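Local coordinates for IPT/TIG domain-containing protein (Bacteroides thetaiotaomicron, PDB 3TC9), which probably binds nutrients as an auxiliary uptake protein, joining an immunoglobulin-like domain to a six-bladed beta-propeller, at residues Ile48-Gly53 and Ser57-Ala62; Leu30-Leu35 and Glu99-Gln104. All blocks are in the same frame, centred on the assembly; numbering follows the deposited sequence. Where two conformers were deposited one is given.

Contact 1: residues Ile48-Gly53 and Ser57-Ala62; sequences IKVTIG and SKVVGA
Val50 and Ser57 make the one direct hydrogen bond between residues 48-53 and 57-62, parts of a beta hairpin in the immunoglobulin-like IPT/TIG domain. Ser57 N reaches Val50 O at 2.9 Å, nearly straight at the hydrogen (165°), although the donor sits 29° off the carbonyl plane. The return bond is replaced by a water: Val50 N donates to water 1 (2.8 Å), which in turn binds Ser57 O. Segments 48-52 and 59-62 run at 127° to each other, so the backbones diverge past Ser57, and beyond it Val60 and Gly61 form a classic beta bulge opposite Tyr68. Ser57 OG turns to Val70 O on strand 66-70.

Apolar contacts fill the widening wedge. Val59 holds CG2 anti to its own carbonyl carbon, and this methyl meets Val50 CG2 at 3.7 Å, the two side chains crossing at about a right angle. Beta-branched residues suit the place, being stiff and carrying methyls close to the backbone. Where the gap is larger the longer Ile48 extends CD1 to Ala62 CB (3.6 Å), and the small alanine leaves room for it. Toward the turn, Ile52 lays CD1 against Ser57 OG (3.5 Å) and CB (3.8 Å). With an alanine at Ile52 that CD1 would be missing, which would probably open a gap beside Ser57 and take away a neighbour of the Met34 methyl.

One direct bond, one water and a row of branched methyls imply that these two segments, as they diverge, meet mainly through apolar side chains, while the backbone pairs more fully with strands 80-85 and 66-70.

Contact 2: residues Leu30-Leu35 and Glu99-Gln104; sequences LGTRML and EKFVYQ
Water 2 joins the segments of Leu30 and Tyr103 near one end of the immunoglobulin-like IPT/TIG domain, donating to Gln104 O at 2.8 Å and accepting from Leu30 N at 2.9 Å. No direct hydrogen bond links the two segments, so this water and side-chain packing make the contact.

Tyr103 stretches its ring so that OH comes within 3.2 Å of Leu30 CB, a tight approach of a phenol oxygen to an aliphatic carbon. The hydroxyl finds its polar partner in Glu429 OE1, from the last residues of the chain just after a propeller strand, while Tyr76 meets the ring edge-to-face. A tyrosine fits here because its long flat body packs against the domain while its oxygen reaches the next one.

At the other end of the contact, Phe101 packs against the start of strand 33-39. Thr32 CG2 comes only loosely to Phe101 CZ, at 4.4 Å, its OG1 being bonded to Gly29 O. Met34, present as selenomethionine, suits this site by its flexibility: the chain runs extended through chi2, then bends at chi3 (-77°), and the terminal methyl CE comes obliquely to the ring, 3.4 Å from Phe101 CD1 and 3.7 Å from Phe101 CG.

Both contacts reach one mixed sheet of the IPT/TIG domain and share its interior, where Ile52 CD1 of contact 1 meets Met34 CE of contact 2 at 3.9 Å. Contact 1 is local, within a hairpin; contact 2 joins segments distant in sequence, on strands 33-39 and 102-103. A water bridges the backbones in both, but contact 1 adds a direct bond and aliphatic methyls, contact 2 aromatic rings. In contact 1 Val50, Ile52 and Ser57 are buried, Val59 and Ala62 partly exposed; in contact 2 the Phe101 end is core and the Leu30 end more open. No other chain of the assembly touches contact 1; beside contact 2, Gln104 NE2 bonds Lys346 O of the second subunit.

Contact 1: residues Ile48-Gly53 and Ser57-Ala62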
# COMPACT_ATOMS: atom_id res chain seq x y z
N ILE B 48 -36.78 15.89 18.08
CA ILE B 48 -36.03 15.89 16.81
C ILE B 48 -35.24 14.60 16.69
O ILE B 48 -34.51 14.24 17.61
CB ILE B 48 -35.11 17.12 16.60
CG1 ILE B 48 -35.83 18.45 16.95
CG2 ILE B 48 -34.57 17.14 15.16
CD1 ILE B 48 -34.93 19.68 16.94
N LYS B 49 -35.40 13.91 15.56
CA LYS B 49 -34.66 12.69 15.25
C LYS B 49 -33.87 12.89 13.97
O LYS B 49 -34.47 13.08 12.90
CB LYS B 49 -35.59 11.46 15.15
CG LYS B 49 -34.87 10.18 14.75
CD LYS B 49 -35.72 8.93 14.97
CE LYS B 49 -36.55 8.55 13.76
NZ LYS B 49 -37.73 7.73 14.16
N VAL B 50 -32.53 12.85 14.06
CA VAL B 50 -31.67 12.92 12.87
C VAL B 50 -31.04 11.52 12.66
O VAL B 50 -30.56 10.90 13.60
CB VAL B 50 -30.63 14.06 12.96
CG1 VAL B 50 -29.70 14.07 11.74
CG2 VAL B 50 -31.32 15.41 13.13
N THR B 51 -31.08 11.03 11.44
CA THR B 51 -30.50 9.77 10.98
C THR B 51 -29.47 10.10 9.91
O THR B 51 -29.83 10.76 8.94
CB THR B 51 -31.60 8.83 10.42
OG1 THR B 51 -32.80 8.91 11.20
CG2 THR B 51 -31.13 7.40 10.31
N ILE B 52 -28.20 9.69 10.09
CA ILE B 52 -27.11 9.92 9.09
C ILE B 52 -26.58 8.52 8.70
O ILE B 52 -26.17 7.76 9.57
CB ILE B 52 -25.97 10.88 9.60
CG1 ILE B 52 -26.53 12.23 10.10
CG2 ILE B 52 -24.91 11.11 8.48
CD1 ILE B 52 -25.49 13.17 10.78
N GLY B 53 -26.65 8.18 7.43
CA GLY B 53 -26.22 6.88 6.93
C GLY B 53 -26.91 5.70 7.60
O GLY B 53 -26.28 4.67 7.84
N SER B 57 -28.22 9.96 15.05
CA SER B 57 -27.32 11.08 15.29
C SER B 57 -27.92 11.94 16.40
O SER B 57 -29.03 12.45 16.25
CB SER B 57 -27.17 11.89 13.99
OG SER B 57 -26.36 13.04 14.16
N LYS B 58 -27.22 12.06 17.55
CA LYS B 58 -27.71 12.81 18.71
C LYS B 58 -27.73 14.33 18.43
O LYS B 58 -26.71 14.91 18.03
CB LYS B 58 -26.86 12.50 19.95
CG LYS B 58 -26.76 11.00 20.30
CD LYS B 58 -27.07 10.74 21.76
CE LYS B 58 -26.84 9.31 22.18
NZ LYS B 58 -26.83 9.18 23.67
N VAL B 59 -28.91 14.94 18.59
CA VAL B 59 -29.16 16.38 18.42
C VAL B 59 -28.72 17.02 19.73
O VAL B 59 -29.13 16.55 20.80
CB VAL B 59 -30.65 16.65 18.06
CG1 VAL B 59 -30.96 18.15 17.99
CG2 VAL B 59 -30.99 15.97 16.75
N VAL B 60 -27.86 18.02 19.64
CA VAL B 60 -27.26 18.63 20.84
C VAL B 60 -27.68 20.11 21.02
O VAL B 60 -27.46 20.70 22.07
CB VAL B 60 -25.70 18.44 20.86
CG1 VAL B 60 -25.32 16.96 20.90
CG2 VAL B 60 -25.00 19.11 19.68
N GLY B 61 -28.32 20.67 20.01
CA GLY B 61 -28.82 22.04 20.03
C GLY B 61 -29.87 22.23 18.96
O GLY B 61 -29.80 21.58 17.92
N ALA B 62 -30.87 23.09 19.24
CA ALA B 62 -31.96 23.40 18.29
C ALA B 62 -32.47 24.84 18.50
O ALA B 62 -32.87 25.21 19.61
CB ALA B 62 -33.11 22.40 18.44
O HOH W 1 -31.61 12.00 16.59

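Contact 2: residues Leu30-Leu35 and Glu99-Gln104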
# COMPACT_ATOMS: atom_id res chain seq x y z
N LEU B 30 -16.58 10.23 12.34
CA LEU B 30 -17.13 9.93 13.66
C LEU B 30 -16.89 11.11 14.61
O LEU B 30 -15.77 11.61 14.71
CB LEU B 30 -16.45 8.63 14.16
CG LEU B 30 -16.59 8.12 15.60
CD1 LEU B 30 -18.02 8.10 16.06
CD2 LEU B 30 -16.05 6.72 15.69
N GLY B 31 -17.96 11.57 15.25
CA GLY B 31 -17.91 12.66 16.22
C GLY B 31 -17.88 14.07 15.65
O GLY B 31 -17.74 15.02 16.42
N THR B 32 -17.98 14.23 14.32
CA THR B 32 -18.02 15.56 13.71
C THR B 32 -19.29 16.25 14.17
O THR B 32 -20.37 15.65 14.12
CB THR B 32 -17.96 15.49 12.17
OG1 THR B 32 -16.70 14.99 11.75
CG2 THR B 32 -18.23 16.83 11.50
N ARG B 33 -19.14 17.51 14.63
CA ARG B 33 -20.25 18.36 15.07
C ARG B 33 -20.84 19.00 13.84
O ARG B 33 -20.21 19.84 13.21
CB ARG B 33 -19.77 19.41 16.12
CG ARG B 33 -20.85 20.38 16.63
CD ARG B 33 -20.25 21.39 17.61
NE ARG B 33 -21.21 22.40 18.06
CZ ARG B 33 -21.90 22.33 19.20
NH1 ARG B 33 -21.78 21.28 20.00
NH2 ARG B 33 -22.73 23.30 19.54
N MSE B 34 -22.01 18.54 13.44
CA MSE B 34 -22.66 19.05 12.24
C MSE B 34 -23.66 20.16 12.58
O MSE B 34 -24.31 20.12 13.60
CB MSE B 34 -23.36 17.89 11.50
CG MSE B 34 -24.09 18.33 10.24
SE MSE B 34 -25.15 16.89 9.51
CE MSE B 34 -23.67 15.85 8.66
N LEU B 35 -23.76 21.13 11.69
CA LEU B 35 -24.71 22.24 11.78
C LEU B 35 -25.72 22.13 10.63
O LEU B 35 -25.33 22.24 9.47
CB LEU B 35 -23.96 23.59 11.74
CG LEU B 35 -24.78 24.89 11.51
CD1 LEU B 35 -25.89 25.06 12.52
CD2 LEU B 35 -23.84 26.11 11.51
N GLU B 99 -27.97 16.58 -0.43
CA GLU B 99 -26.59 16.12 -0.54
C GLU B 99 -26.26 15.14 0.57
O GLU B 99 -26.81 15.20 1.67
CB GLU B 99 -25.63 17.31 -0.47
CG GLU B 99 -25.56 18.15 -1.72
CD GLU B 99 -24.28 18.95 -1.81
OE1 GLU B 99 -24.25 20.07 -1.24
OE2 GLU B 99 -23.29 18.46 -2.40
N LYS B 100 -25.34 14.24 0.30
CA LYS B 100 -24.83 13.27 1.26
C LYS B 100 -23.60 13.83 1.95
O LYS B 100 -22.82 14.54 1.32
CB LYS B 100 -24.49 11.95 0.53
CG LYS B 100 -25.69 11.17 0.04
CD LYS B 100 -25.23 9.86 -0.61
CE LYS B 100 -26.38 9.00 -1.10
NZ LYS B 100 -26.84 8.03 -0.06
N PHE B 101 -23.42 13.52 3.24
CA PHE B 101 -22.23 13.89 4.02
C PHE B 101 -21.07 12.94 3.62
O PHE B 101 -21.30 11.74 3.43
CB PHE B 101 -22.56 13.80 5.53
CG PHE B 101 -21.39 13.92 6.47
CD1 PHE B 101 -20.88 15.17 6.82
CD2 PHE B 101 -20.79 12.79 7.01
CE1 PHE B 101 -19.79 15.27 7.69
CE2 PHE B 101 -19.72 12.89 7.89
CZ PHE B 101 -19.23 14.13 8.23
N VAL B 102 -19.84 13.47 3.50
CA VAL B 102 -18.70 12.65 3.07
C VAL B 102 -17.94 12.17 4.31
O VAL B 102 -17.31 12.95 5.02
CB VAL B 102 -17.81 13.36 2.00
CG1 VAL B 102 -16.67 12.46 1.52
CG2 VAL B 102 -18.68 13.78 0.81
N TYR B 103 -18.09 10.87 4.60
CA TYR B 103 -17.52 10.23 5.78
C TYR B 103 -16.13 9.67 5.46
O TYR B 103 -15.91 8.94 4.48
CB TYR B 103 -18.44 9.10 6.27
CG TYR B 103 -18.26 8.64 7.70
CD1 TYR B 103 -17.22 7.78 8.05
CD2 TYR B 103 -19.18 8.99 8.69
CE1 TYR B 103 -17.05 7.34 9.37
CE2 TYR B 103 -19.05 8.53 10.00
CZ TYR B 103 -17.99 7.70 10.33
OH TYR B 103 -17.89 7.23 11.61
N GLN B 104 -15.21 10.02 6.33
CA GLN B 104 -13.84 9.55 6.29
C GLN B 104 -13.63 8.66 7.52
O GLN B 104 -13.71 9.15 8.65
CB GLN B 104 -12.87 10.77 6.26
CG GLN B 104 -11.37 10.44 6.50
CD GLN B 104 -10.67 9.65 5.42
OE1 GLN B 104 -10.69 10.00 4.23
NE2 GLN B 104 -10.01 8.57 5.81
O HOH W 2 -14.38 8.69 11.28